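Local coordinates for regulatory protein YycH-like domain-containing protein (Eubacterium rectale, PDB 5COZ) that is of unknown function but resembles YycH-like regulatory domains, its full-length form probably being a secreted, membrane-anchored lipoprotein, at residues Asp12-Glu17 against Asn34-Val39; Asn18-Leu23 against Ser278-Glu283; Asp46-Ile51 against Val298-Leu303; Val323-Asn328 against Met341-Val346. All coordinates share one frame; numbering follows the deposited sequence. Where two conformers were deposited one is given.

Interaction 1 (Asp12-Glu17 against Asn34-Val39)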
loop_
_atom_site.group_PDB
_atom_site.type_symbol
_atom_site.label_atom_id
_atom_site.label_comp_id
_atom_site.label_asym_id
_atom_site.label_seq_id
_atom_site.Cartn_x
_atom_site.Cartn_y
_atom_site.Cartn_z
ATOM N N ASP A 12 15.100 -28.021 -11.179
ATOM C CA ASP A 12 15.545 -27.021 -10.214
ATOM C C ASP A 12 14.470 -25.939 -9.994
ATOM O O ASP A 12 13.971 -25.337 -10.950
ATOM C CB ASP A 12 16.880 -26.384 -10.671
ATOM C CG ASP A 12 17.447 -25.265 -9.801
ATOM O OD1 ASP A 12 17.198 -25.275 -8.570
ATOM O OD2 ASP A 12 18.196 -24.419 -10.338
ATOM N N LEU A 13 14.164 -25.677 -8.705
ATOM C CA LEU A 13 13.223 -24.666 -8.210
ATOM C C LEU A 13 13.623 -23.251 -8.672
ATOM O O LEU A 13 12.770 -22.363 -8.757
ATOM C CB LEU A 13 13.218 -24.731 -6.663
ATOM C CG LEU A 13 12.203 -23.873 -5.904
ATOM C CD1 LEU A 13 10.912 -24.631 -5.667
ATOM C CD2 LEU A 13 12.777 -23.403 -4.582
ATOM N N ASN A 14 14.923 -23.051 -8.966
ATOM C CA ASN A 14 15.462 -21.755 -9.373
ATOM C C ASN A 14 15.703 -21.646 -10.899
ATOM O O ASN A 14 16.350 -20.703 -11.321
ATOM C CB ASN A 14 16.745 -21.444 -8.586
ATOM C CG ASN A 14 16.535 -21.392 -7.090
ATOM O OD1 ASN A 14 15.921 -20.461 -6.548
ATOM N ND2 ASN A 14 17.026 -22.407 -6.390
ATOM N N ASP A 15 15.167 -22.558 -11.732
ATOM C CA ASP A 15 15.296 -22.439 -13.206
ATOM C C ASP A 15 14.119 -21.579 -13.714
ATOM O O ASP A 15 13.003 -21.767 -13.236
ATOM C CB ASP A 15 15.342 -23.822 -13.870
ATOM C CG ASP A 15 15.101 -23.805 -15.362
ATOM O OD1 ASP A 15 16.071 -23.591 -16.117
ATOM O OD2 ASP A 15 13.946 -24.040 -15.776
ATOM N N TYR A 16 14.356 -20.655 -14.670
ATOM C CA TYR A 16 13.299 -19.738 -15.155
ATOM C C TYR A 16 12.089 -20.470 -15.782
ATOM O O TYR A 16 10.948 -20.139 -15.448
ATOM C CB TYR A 16 13.867 -18.670 -16.112
ATOM C CG TYR A 16 12.821 -17.799 -16.786
ATOM C CD1 TYR A 16 11.937 -17.024 -16.036
ATOM C CD2 TYR A 16 12.748 -17.713 -18.170
ATOM C CE1 TYR A 16 10.977 -16.219 -16.652
ATOM C CE2 TYR A 16 11.798 -16.912 -18.798
ATOM C CZ TYR A 16 10.911 -16.169 -18.036
ATOM O OH TYR A 16 9.985 -15.374 -18.669
ATOM N N GLU A 17 12.313 -21.469 -16.644
ATOM C CA GLU A 17 11.191 -22.199 -17.237
ATOM C C GLU A 17 10.384 -22.960 -16.185
ATOM O O GLU A 17 9.162 -23.020 -16.299
ATOM C CB GLU A 17 11.691 -23.160 -18.328
ATOM C CG GLU A 17 12.029 -22.456 -19.635
ATOM C CD GLU A 17 10.914 -21.680 -20.322
ATOM O OE1 GLU A 17 9.758 -22.169 -20.352
ATOM O OE2 GLU A 17 11.209 -20.585 -20.852
ATOM N N ASN A 34 6.489 -17.196 -3.256
ATOM C CA ASN A 34 7.778 -16.586 -3.580
ATOM C C ASN A 34 8.408 -17.362 -4.718
ATOM O O ASN A 34 8.238 -18.590 -4.801
ATOM C CB ASN A 34 8.715 -16.593 -2.349
ATOM C CG ASN A 34 8.165 -15.825 -1.166
ATOM O OD1 ASN A 34 8.326 -14.590 -1.048
ATOM N ND2 ASN A 34 7.412 -16.500 -0.312
ATOM N N ILE A 35 9.115 -16.656 -5.600
ATOM C CA ILE A 35 9.842 -17.288 -6.711
ATOM C C ILE A 35 11.226 -16.654 -6.800
ATOM O O ILE A 35 11.391 -15.477 -6.477
ATOM C CB ILE A 35 9.092 -17.175 -8.065
ATOM C CG1 ILE A 35 8.827 -15.690 -8.444
ATOM C CG2 ILE A 35 7.787 -17.990 -8.043
ATOM C CD1 ILE A 35 8.322 -15.462 -9.865
ATOM N N LYS A 36 12.220 -17.416 -7.266
ATOM C CA LYS A 36 13.566 -16.878 -7.413
ATOM C C LYS A 36 14.263 -17.607 -8.561
ATOM O O LYS A 36 14.278 -18.837 -8.591
ATOM C CB LYS A 36 14.372 -17.011 -6.102
ATOM C CG LYS A 36 15.755 -16.358 -6.206
ATOM C CD LYS A 36 16.491 -16.338 -4.857
ATOM C CE LYS A 36 17.893 -15.760 -4.938
ATOM N NZ LYS A 36 17.897 -14.277 -5.093
ATOM N N CYS A 37 14.786 -16.861 -9.520
ATOM C CA CYS A 37 15.525 -17.428 -10.648
ATOM C C CYS A 37 16.265 -16.335 -11.393
ATOM O O CYS A 37 15.866 -15.170 -11.366
ATOM C CB CYS A 37 14.606 -18.187 -11.600
ATOM S SG CYS A 37 13.335 -17.158 -12.366
ATOM N N VAL A 38 17.303 -16.728 -12.098
ATOM C CA VAL A 38 18.042 -15.843 -12.970
ATOM C C VAL A 38 17.471 -15.995 -14.374
ATOM O O VAL A 38 17.247 -17.119 -14.819
ATOM C CB VAL A 38 19.546 -16.223 -12.921
ATOM C CG1 VAL A 38 20.316 -15.632 -14.100
ATOM C CG2 VAL A 38 20.159 -15.801 -11.594
ATOM N N VAL A 39 17.218 -14.890 -15.068
ATOM C CA VAL A 39 16.797 -14.963 -16.466
ATOM C C VAL A 39 18.046 -14.855 -17.335
ATOM O O VAL A 39 18.278 -15.700 -18.199
ATOM C CB VAL A 39 15.735 -13.914 -16.835
ATOM C CG1 VAL A 39 15.399 -13.988 -18.316
ATOM C CG2 VAL A 39 14.491 -14.097 -15.973
HETATM O O HOH W 1 11.515 -20.289 -7.218
HETATM O O HOH W 2 18.476 -19.278 -11.544
HETATM O O HOH W 3 17.008 -19.731 -15.299
#

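Interaction 2 (Asn18-Leu23 against Ser278-Glu283)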
loop_
_atom_site.group_PDB
_atom_site.type_symbol
_atom_site.label_atom_id
_atom_site.label_comp_id
_atom_site.label_asym_id
_atom_site.label_seq_id
_atom_site.Cartn_x
_atom_site.Cartn_y
_atom_site.Cartn_z
ATOM N N ASN A 18 11.044 -23.503 -15.146
ATOM C CA ASN A 18 10.361 -24.188 -14.042
ATOM C C ASN A 18 9.538 -23.185 -13.230
ATOM O O ASN A 18 8.422 -23.496 -12.777
ATOM C CB ASN A 18 11.363 -24.908 -13.133
ATOM C CG ASN A 18 11.834 -26.225 -13.691
ATOM O OD1 ASN A 18 11.225 -26.806 -14.597
ATOM N ND2 ASN A 18 12.944 -26.713 -13.173
ATOM N N VAL A 19 10.091 -21.975 -13.064
ATOM C CA VAL A 19 9.388 -20.912 -12.345
ATOM C C VAL A 19 8.117 -20.547 -13.130
ATOM O O VAL A 19 7.034 -20.429 -12.534
ATOM C CB VAL A 19 10.312 -19.687 -12.091
ATOM C CG1 VAL A 19 9.508 -18.428 -11.766
ATOM C CG2 VAL A 19 11.323 -19.985 -10.979
ATOM N N LEU A 20 8.226 -20.385 -14.467
ATOM C CA LEU A 20 7.024 -20.096 -15.261
ATOM C C LEU A 20 5.969 -21.162 -15.080
ATOM O O LEU A 20 4.797 -20.830 -14.888
ATOM C CB LEU A 20 7.330 -19.943 -16.758
ATOM C CG LEU A 20 8.019 -18.663 -17.180
ATOM C CD1 LEU A 20 8.325 -18.691 -18.672
ATOM C CD2 LEU A 20 7.153 -17.454 -16.849
ATOM N N ASN A 21 6.368 -22.449 -15.123
ATOM C CA ASN A 21 5.426 -23.549 -14.964
ATOM C C ASN A 21 4.761 -23.511 -13.583
ATOM O O ASN A 21 3.551 -23.754 -13.482
ATOM C CB ASN A 21 6.115 -24.886 -15.194
ATOM C CG ASN A 21 5.160 -26.048 -15.196
ATOM O OD1 ASN A 21 4.230 -26.119 -16.007
ATOM N ND2 ASN A 21 5.331 -26.945 -14.244
ATOM N N SER A 22 5.525 -23.146 -12.530
ATOM C CA SER A 22 5.003 -23.060 -11.164
ATOM C C SER A 22 3.933 -21.952 -11.060
ATOM O O SER A 22 3.049 -22.048 -10.223
ATOM C CB SER A 22 6.125 -22.797 -10.159
ATOM O OG SER A 22 6.530 -21.432 -10.110
ATOM N N LEU A 23 3.975 -20.970 -11.983
ATOM C CA LEU A 23 2.999 -19.886 -11.983
ATOM C C LEU A 23 1.793 -20.184 -12.866
ATOM O O LEU A 23 0.931 -19.314 -13.036
ATOM C CB LEU A 23 3.646 -18.561 -12.421
ATOM C CG LEU A 23 4.695 -18.027 -11.458
ATOM C CD1 LEU A 23 5.383 -16.828 -12.063
ATOM C CD2 LEU A 23 4.109 -17.676 -10.091
ATOM N N SER A 278 1.632 -16.219 -17.567
ATOM C CA SER A 278 1.432 -15.478 -18.817
ATOM C C SER A 278 1.943 -14.055 -18.665
ATOM O O SER A 278 2.609 -13.542 -19.552
ATOM C CB SER A 278 -0.044 -15.468 -19.203
ATOM O OG SER A 278 -0.532 -16.793 -19.352
ATOM N N ILE A 279 1.706 -13.455 -17.499
ATOM C CA ILE A 279 2.162 -12.101 -17.200
ATOM C C ILE A 279 3.672 -12.069 -17.049
ATOM O O ILE A 279 4.313 -11.187 -17.643
ATOM C CB ILE A 279 1.459 -11.586 -15.936
ATOM C CG1 ILE A 279 -0.070 -11.613 -16.112
ATOM C CG2 ILE A 279 1.989 -10.189 -15.522
ATOM C CD1 ILE A 279 -0.617 -10.777 -17.285
ATOM N N LEU A 280 4.257 -13.018 -16.274
ATOM C CA LEU A 280 5.691 -12.971 -16.084
ATOM C C LEU A 280 6.443 -13.163 -17.406
ATOM O O LEU A 280 7.402 -12.430 -17.643
ATOM C CB LEU A 280 6.156 -14.002 -15.045
ATOM C CG LEU A 280 7.694 -14.006 -14.803
ATOM C CD1 LEU A 280 8.192 -12.616 -14.302
ATOM C CD2 LEU A 280 8.068 -15.093 -13.815
ATOM N N SER A 281 6.033 -14.124 -18.259
ATOM C CA SER A 281 6.761 -14.313 -19.508
ATOM C C SER A 281 6.666 -13.053 -20.401
ATOM O O SER A 281 7.669 -12.657 -21.002
ATOM C CB SER A 281 6.259 -15.551 -20.236
ATOM O OG SER A 281 4.907 -15.360 -20.601
ATOM N N LYS A 282 5.506 -12.399 -20.445
ATOM C CA LYS A 282 5.331 -11.198 -21.246
ATOM C C LYS A 282 6.170 -10.043 -20.650
ATOM O O LYS A 282 6.815 -9.285 -21.387
ATOM C CB LYS A 282 3.827 -10.863 -21.264
ATOM C CG LYS A 282 3.386 -9.883 -22.276
ATOM C CD LYS A 282 1.906 -10.100 -22.474
ATOM C CE LYS A 282 1.430 -9.132 -23.467
ATOM N NZ LYS A 282 -0.018 -9.298 -23.618
ATOM N N GLU A 283 6.193 -9.942 -19.318
ATOM C CA GLU A 283 6.949 -8.874 -18.658
ATOM C C GLU A 283 8.463 -9.090 -18.829
ATOM O O GLU A 283 9.181 -8.125 -19.093
ATOM C CB GLU A 283 6.562 -8.814 -17.188
ATOM C CG GLU A 283 7.358 -7.778 -16.401
ATOM C CD GLU A 283 7.059 -6.316 -16.667
ATOM O OE1 GLU A 283 6.226 -5.992 -17.545
ATOM O OE2 GLU A 283 7.701 -5.479 -15.991
#

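Interaction 3 (Asp46-Ile51 against Val298-Leu303)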
loop_
_atom_site.group_PDB
_atom_site.type_symbol
_atom_site.label_atom_id
_atom_site.label_comp_id
_atom_site.label_asym_id
_atom_site.label_seq_id
_atom_site.Cartn_x
_atom_site.Cartn_y
_atom_site.Cartn_z
ATOM N N ASP A 46 13.434 -12.157 -7.981
ATOM C CA ASP A 46 13.470 -12.548 -6.555
ATOM C C ASP A 46 12.227 -11.917 -5.977
ATOM O O ASP A 46 12.253 -10.814 -5.405
ATOM C CB ASP A 46 14.769 -12.084 -5.885
ATOM C CG ASP A 46 14.969 -12.632 -4.490
ATOM O OD1 ASP A 46 14.063 -13.327 -3.987
ATOM O OD2 ASP A 46 16.032 -12.363 -3.898
ATOM N N SER A 47 11.117 -12.618 -6.181
ATOM C CA SER A 47 9.815 -12.014 -6.076
ATOM C C SER A 47 8.802 -12.674 -5.199
ATOM O O SER A 47 8.675 -13.887 -5.188
ATOM C CB SER A 47 9.253 -11.987 -7.499
ATOM O OG SER A 47 8.009 -11.326 -7.673
ATOM N N GLU A 48 8.014 -11.837 -4.522
ATOM C CA GLU A 48 6.816 -12.271 -3.836
ATOM C C GLU A 48 5.747 -12.473 -4.907
ATOM O O GLU A 48 5.765 -11.793 -5.948
ATOM C CB GLU A 48 6.339 -11.203 -2.840
ATOM C CG GLU A 48 7.184 -11.105 -1.585
ATOM C CD GLU A 48 6.529 -10.230 -0.535
ATOM O OE1 GLU A 48 6.510 -8.994 -0.731
ATOM O OE2 GLU A 48 5.960 -10.784 0.436
ATOM N N ILE A 49 4.826 -13.402 -4.666
ATOM C CA ILE A 49 3.646 -13.630 -5.489
ATOM C C ILE A 49 2.463 -13.358 -4.590
ATOM O O ILE A 49 2.340 -14.009 -3.554
ATOM C CB ILE A 49 3.597 -15.062 -6.070
ATOM C CG1 ILE A 49 4.901 -15.427 -6.842
ATOM C CG2 ILE A 49 2.328 -15.276 -6.924
ATOM C CD1 ILE A 49 5.140 -14.601 -8.123
ATOM N N ASN A 50 1.639 -12.373 -4.943
ATOM C CA ASN A 50 0.504 -12.001 -4.083
ATOM C C ASN A 50 -0.812 -12.128 -4.790
ATOM O O ASN A 50 -1.123 -11.349 -5.721
ATOM C CB ASN A 50 0.666 -10.561 -3.610
ATOM C CG ASN A 50 1.615 -10.410 -2.459
ATOM O OD1 ASN A 50 1.593 -11.220 -1.523
ATOM N ND2 ASN A 50 2.391 -9.315 -2.456
ATOM N N ILE A 51 -1.607 -13.144 -4.378
ATOM C CA ILE A 51 -2.972 -13.297 -4.896
ATOM C C ILE A 51 -3.966 -13.026 -3.752
ATOM O O ILE A 51 -5.177 -13.148 -3.932
ATOM C CB ILE A 51 -3.235 -14.621 -5.672
ATOM C CG1 ILE A 51 -2.893 -15.890 -4.868
ATOM C CG2 ILE A 51 -2.429 -14.572 -6.972
ATOM C CD1 ILE A 51 -4.003 -16.338 -3.900
ATOM N N VAL A 298 13.105 -8.294 -10.604
ATOM C CA VAL A 298 11.647 -8.329 -10.389
ATOM C C VAL A 298 11.414 -8.693 -8.923
ATOM O O VAL A 298 11.971 -9.690 -8.454
ATOM C CB VAL A 298 10.968 -9.338 -11.352
ATOM C CG1 VAL A 298 9.471 -9.503 -11.007
ATOM C CG2 VAL A 298 11.136 -8.882 -12.802
ATOM N N SER A 299 10.606 -7.889 -8.196
ATOM C CA SER A 299 10.431 -8.077 -6.760
ATOM C C SER A 299 9.033 -8.544 -6.330
ATOM O O SER A 299 8.893 -9.064 -5.219
ATOM C CB SER A 299 10.763 -6.772 -6.037
ATOM O OG SER A 299 9.736 -5.806 -6.235
ATOM N N GLU A 300 7.989 -8.280 -7.140
ATOM C CA GLU A 300 6.654 -8.692 -6.730
ATOM C C GLU A 300 5.730 -8.793 -7.938
ATOM O O GLU A 300 5.791 -7.949 -8.844
ATOM C CB GLU A 300 6.090 -7.672 -5.723
ATOM C CG GLU A 300 4.694 -7.997 -5.248
ATOM C CD GLU A 300 4.075 -7.045 -4.251
ATOM O OE1 GLU A 300 4.797 -6.236 -3.626
ATOM O OE2 GLU A 300 2.851 -7.163 -4.059
ATOM N N ILE A 301 4.853 -9.815 -7.928
ATOM C CA ILE A 301 3.781 -9.939 -8.904
ATOM C C ILE A 301 2.510 -9.998 -8.062
ATOM O O ILE A 301 2.410 -10.851 -7.169
ATOM C CB ILE A 301 3.934 -11.146 -9.838
ATOM C CG1 ILE A 301 5.272 -11.094 -10.573
ATOM C CG2 ILE A 301 2.724 -11.230 -10.816
ATOM C CD1 ILE A 301 5.578 -12.467 -11.335
ATOM N N SER A 302 1.552 -9.113 -8.330
ATOM C CA SER A 302 0.403 -8.947 -7.452
ATOM C C SER A 302 -0.880 -8.764 -8.219
ATOM O O SER A 302 -0.933 -7.970 -9.156
ATOM C CB SER A 302 0.654 -7.705 -6.579
ATOM O OG SER A 302 -0.426 -7.417 -5.700
ATOM N N LEU A 303 -1.943 -9.457 -7.788
ATOM C CA LEU A 303 -3.292 -9.320 -8.331
ATOM C C LEU A 303 -3.985 -8.214 -7.551
ATOM O O LEU A 303 -4.089 -8.319 -6.323
ATOM C CB LEU A 303 -4.061 -10.652 -8.212
ATOM C CG LEU A 303 -5.532 -10.603 -8.563
ATOM C CD1 LEU A 303 -5.730 -10.186 -10.051
ATOM C CD2 LEU A 303 -6.164 -11.997 -8.280
HETATM O O HOH W 4 9.081 -8.269 -2.370
HETATM O O HOH W 5 6.924 -6.725 -2.147
#

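Interaction 4 (Val323-Asn328 against Met341-Val346)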
loop_
_atom_site.group_PDB
_atom_site.type_symbol
_atom_site.label_atom_id
_atom_site.label_comp_id
_atom_site.label_asym_id
_atom_site.label_seq_id
_atom_site.Cartn_x
_atom_site.Cartn_y
_atom_site.Cartn_z
ATOM N N VAL A 323 3.405 -5.832 -11.832
ATOM C CA VAL A 323 4.755 -6.339 -11.641
ATOM C C VAL A 323 5.599 -5.194 -11.117
ATOM O O VAL A 323 5.767 -4.181 -11.782
ATOM C CB VAL A 323 5.375 -6.937 -12.933
ATOM C CG1 VAL A 323 6.794 -7.467 -12.670
ATOM C CG2 VAL A 323 4.485 -8.048 -13.478
ATOM N N TYR A 324 6.141 -5.374 -9.905
ATOM C CA TYR A 324 7.016 -4.389 -9.286
ATOM C C TYR A 324 8.430 -4.863 -9.497
ATOM O O TYR A 324 8.710 -6.059 -9.292
ATOM C CB TYR A 324 6.710 -4.264 -7.782
ATOM C CG TYR A 324 5.281 -3.854 -7.494
ATOM C CD1 TYR A 324 4.289 -4.815 -7.284
ATOM C CD2 TYR A 324 4.942 -2.515 -7.308
ATOM C CE1 TYR A 324 2.984 -4.448 -6.940
ATOM C CE2 TYR A 324 3.639 -2.140 -6.975
ATOM C CZ TYR A 324 2.677 -3.109 -6.754
ATOM O OH TYR A 324 1.386 -2.747 -6.449
ATOM N N TYR A 325 9.319 -3.945 -9.944
ATOM C CA TYR A 325 10.691 -4.338 -10.177
ATOM C C TYR A 325 11.627 -3.195 -9.890
ATOM O O TYR A 325 11.207 -2.048 -9.853
ATOM C CB TYR A 325 10.862 -4.852 -11.637
ATOM C CG TYR A 325 10.714 -3.775 -12.696
ATOM C CD1 TYR A 325 9.465 -3.437 -13.209
ATOM C CD2 TYR A 325 11.835 -3.137 -13.231
ATOM C CE1 TYR A 325 9.332 -2.465 -14.207
ATOM C CE2 TYR A 325 11.713 -2.162 -14.217
ATOM C CZ TYR A 325 10.458 -1.822 -14.693
ATOM O OH TYR A 325 10.354 -0.864 -15.693
ATOM N N TYR A 326 12.917 -3.510 -9.754
ATOM C CA TYR A 326 13.957 -2.507 -9.589
ATOM C C TYR A 326 14.818 -2.438 -10.827
ATOM O O TYR A 326 15.066 -3.466 -11.449
ATOM C CB TYR A 326 14.891 -2.877 -8.412
ATOM C CG TYR A 326 14.214 -2.911 -7.078
ATOM C CD1 TYR A 326 13.832 -1.732 -6.439
ATOM C CD2 TYR A 326 14.014 -4.118 -6.409
ATOM C CE1 TYR A 326 13.230 -1.754 -5.186
ATOM C CE2 TYR A 326 13.398 -4.155 -5.152
ATOM C CZ TYR A 326 13.022 -2.966 -4.541
ATOM O OH TYR A 326 12.402 -2.972 -3.306
ATOM N N GLN A 327 15.286 -1.242 -11.172
ATOM C CA GLN A 327 16.280 -1.110 -12.221
ATOM C C GLN A 327 17.425 -0.278 -11.683
ATOM O O GLN A 327 17.213 0.787 -11.114
ATOM C CB GLN A 327 15.723 -0.518 -13.517
ATOM C CG GLN A 327 16.775 -0.500 -14.630
ATOM C CD GLN A 327 16.179 -0.168 -15.978
ATOM O OE1 GLN A 327 15.340 0.730 -16.101
ATOM N NE2 GLN A 327 16.580 -0.917 -16.992
ATOM N N ASN A 328 18.636 -0.755 -11.930
ATOM C CA ASN A 328 19.862 -0.124 -11.444
ATOM C C ASN A 328 20.324 0.885 -12.491
ATOM O O ASN A 328 21.084 0.555 -13.407
ATOM C CB ASN A 328 20.885 -1.233 -11.196
ATOM C CG ASN A 328 22.002 -0.831 -10.301
ATOM O OD1 ASN A 328 21.974 0.247 -9.672
ATOM N ND2 ASN A 328 23.031 -1.689 -10.225
HETATM N N MSE A 341 16.261 2.009 -8.757
HETATM C CA MSE A 341 14.961 2.648 -8.925
HETATM C C MSE A 341 13.828 1.669 -8.810
HETATM O O MSE A 341 13.847 0.637 -9.472
HETATM C CB MSE A 341 14.883 3.315 -10.310
HETATM C CG MSE A 341 15.975 4.352 -10.573
HETATM SE SE MSE A 341 15.945 5.863 -9.297
HETATM C CE MSE A 341 14.545 6.678 -9.832
ATOM N N ALA A 342 12.807 2.013 -8.024
ATOM C CA ALA A 342 11.609 1.186 -7.838
ATOM C C ALA A 342 10.589 1.544 -8.928
ATOM O O ALA A 342 10.107 2.681 -8.977
ATOM C CB ALA A 342 11.036 1.440 -6.454
ATOM N N LEU A 343 10.283 0.565 -9.815
ATOM C CA LEU A 343 9.432 0.784 -10.968
ATOM C C LEU A 343 8.324 -0.269 -10.998
ATOM O O LEU A 343 8.288 -1.171 -10.148
ATOM C CB LEU A 343 10.299 0.708 -12.222
ATOM C CG LEU A 343 11.426 1.762 -12.310
ATOM C CD1 LEU A 343 12.392 1.424 -13.428
ATOM C CD2 LEU A 343 10.855 3.170 -12.530
ATOM N N TYR A 344 7.388 -0.135 -11.951
ATOM C CA TYR A 344 6.317 -1.117 -12.015
ATOM C C TYR A 344 5.708 -1.115 -13.406
ATOM O O TYR A 344 5.809 -0.133 -14.155
ATOM C CB TYR A 344 5.241 -0.834 -10.926
ATOM C CG TYR A 344 4.447 0.416 -11.213
ATOM C CD1 TYR A 344 4.978 1.680 -10.968
ATOM C CD2 TYR A 344 3.153 0.341 -11.707
ATOM C CE1 TYR A 344 4.273 2.840 -11.307
ATOM C CE2 TYR A 344 2.422 1.489 -11.997
ATOM C CZ TYR A 344 2.988 2.731 -11.809
ATOM O OH TYR A 344 2.238 3.828 -12.138
ATOM N N ASP A 345 5.034 -2.235 -13.722
ATOM C CA ASP A 345 4.264 -2.413 -14.937
ATOM C C ASP A 345 2.891 -2.937 -14.546
ATOM O O ASP A 345 2.742 -3.582 -13.503
ATOM C CB ASP A 345 4.979 -3.351 -15.907
ATOM C CG ASP A 345 6.067 -2.637 -16.707
ATOM O OD1 ASP A 345 5.759 -1.589 -17.341
ATOM O OD2 ASP A 345 7.225 -3.130 -16.718
ATOM N N VAL A 346 1.879 -2.646 -15.366
ATOM C CA VAL A 346 0.504 -3.032 -15.066
ATOM C C VAL A 346 -0.116 -3.687 -16.278
ATOM O O VAL A 346 0.010 -3.162 -17.382
ATOM C CB VAL A 346 -0.363 -1.821 -14.623
ATOM C CG1 VAL A 346 -1.746 -2.286 -14.159
ATOM C CG2 VAL A 346 0.297 -1.026 -13.503
HETATM O O HOH W 6 7.852 0.354 -16.267
#

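Interaction 1 (Asp12-Glu17 against Asn34-Val39)
The ring of Y16 meets C37 and V39 in two different ways. V39 sets its CG2 methyl over one face of the ring, 4.2 Å from the ring centroid, in a CH-pi contact displaced toward the rim. C37 SG lies at the ring edge instead, 3.9 Å from Y16 CD1, a cysteine sulfur-aromatic contact. Y16 CG stands anti to the backbone N (chi1 173°), which carries the ring out over V39. C37 also presses its CB against N14 O at 3.1 Å.

The backbones do not bond directly with any clear geometry. Three waters bridge them. Water 1 donates to L13 O and accepts from K36 N. Water 2 donates to N14 O at 2.6 Å and accepts from V38 N. Water 3 accepts from Y16 N and donates to V38 O. N14 CA also points its hydrogen at K36 O, 3.2 Å away.

The loop is set by a type I turn from D12 to D15, closed by D15 N to D12 O at 3.1 Å. D15 is the N-cap of helix 16-22, and its OD2 accepts from N18 N. On the strand side, K36 NZ turns to a salt bridge with D46.

The chemistry is that of a solvated edge: waters take up K36 N, V38 N and V38 O on the strand and L13 O, N14 O and Y16 N on the facing segment, and Y16 supplies most of the apolar grip.

Interaction 2 (Asn18-Leu23 against Ser278-Glu283)
Two helices pack here in a roughly antiparallel pair, the N-terminal helix 16-22 against helix 276-288. The short axes approach to 9.6 Å, with 144° between their directions. The contact is apolar, and L280 is its centre. Its CD2 methyl meets three side chains. L23 CD1 is closest at 3.6 Å, L20 CD2 lies at 4.0 Å and V19 CG1 at 4.2 Å. L280 CG is anti to the backbone N (chi1 180°), and its bond from CA to CB already heads for the first helix. The L23 and L280 side chains cross at about a right angle.

L20 reaches further round the second helix. Its CD2 sits 3.8 Å from S281 N, and both of its methyls touch S281 CB from the same side.

L23 is the first residue to leave the helical conformation. Just before it, S22 OG donates to V19 O at 2.7 Å, tying that side chain back to its own helix. The backbone of L23 bonds to S277, so the helix end is joined to the start of helix 276-288.

Beneath the pair lies the mixed sheet. V19, L23 and L280 all rest on I35 of strand 34-40, while L23 also touches I49 and L280 touches I45 of strand 43-50.

Interaction 3 (Asp46-Ile51 against Val298-Leu303)
The amide of N50 and the carboxylate of E300 stand almost perpendicular, 83° apart. N50 ND2 donates to E300 OE2 at 2.7 Å. The acceptor lies in the amide plane, but the donor comes from above the carboxylate plane. R227 pairs with the same OE2, which probably favours the charged carboxylate.

These groups sit on a parallel strand pair of the mixed sheet, 43-50 with 295-311. Its backbone bonds run from D46 N to V298 O through to L303 N to N50 O. S299 and E300 form a classic beta bulge opposite Y324.

The E48 and E300 carboxylates come near each other, and water 5 lies between their OE1 atoms. E48 has salt bridges to K186 and R155, which should ease the like charges. On the other face I49 and I301 lie side by side, with I301 also touching L280.

E48 O is gripped twice, from opposite faces of its plane: by I301 N and by S47 OG at 2.9 Å.

Interaction 4 (Val323-Asn328 against Met341-Val346)
Strands 323-328 and 341-346 run antiparallel, with V323, Y325 and Q327 in hydrogen-bonded pairs with D345, L343 and M341. Each of these pairs makes two backbone bonds. The one from L343 N to Y325 O is 2.8 Å long. The two strands are the arms of a beta hairpin.

Y325 carries the main side-chain contact. Its CG lies between the backbone N and the carbonyl carbon (chi1 69°), and the ring leans across to the other strand. L343 CB sits over one ring face, 3.8 Å from the centroid, and L343 CD1 lies 3.7 Å from Y325 CE2. D345 OD2 comes to 3.3 Å from Y325 CE1, with ring and carboxylate planes 21° apart. The acid's OD2 has its salt bridge with K286. Water 6 joins Y325 OH to Y344 O.

On the other face Y324 CD2 touches Y344 CB at 4.0 Å, and Y326 CE1 touches A342 CB. Y324 OH bonds E304 and Y326 OH bonds N149. M341 is selenomethionine, and its CB packs on Q327 O.

On its other edge, segment 323-328 pairs with strand 295-311; elsewhere strand 314-330 also pairs with strand 58-66. Helix 276-288 covers the face of V323 and Y325, through I279, E283, K286 and L287.

In the fold
Interactions 1, 3 and 4 all reach the same mixed sheet, and interaction 2 lies in the helical layer on it. Interaction 1 is a surface contact bridged by waters; the other three are buried. Interactions 1 and 2 share helix 16-22, with Y16 OH packing on S281 CA. Interactions 1 and 3 meet where strand 34-40 pairs with 43-50, and interactions 3 and 4 where 295-311 pairs with 314-330. Interaction 2 is purely apolar across its helices, whereas 3 and 4 combine backbone bonds with buried charge. Between interactions 2 and 4, E283 OE2 and D345 OD2 lie 2.5 Å apart, so a shared proton is possible.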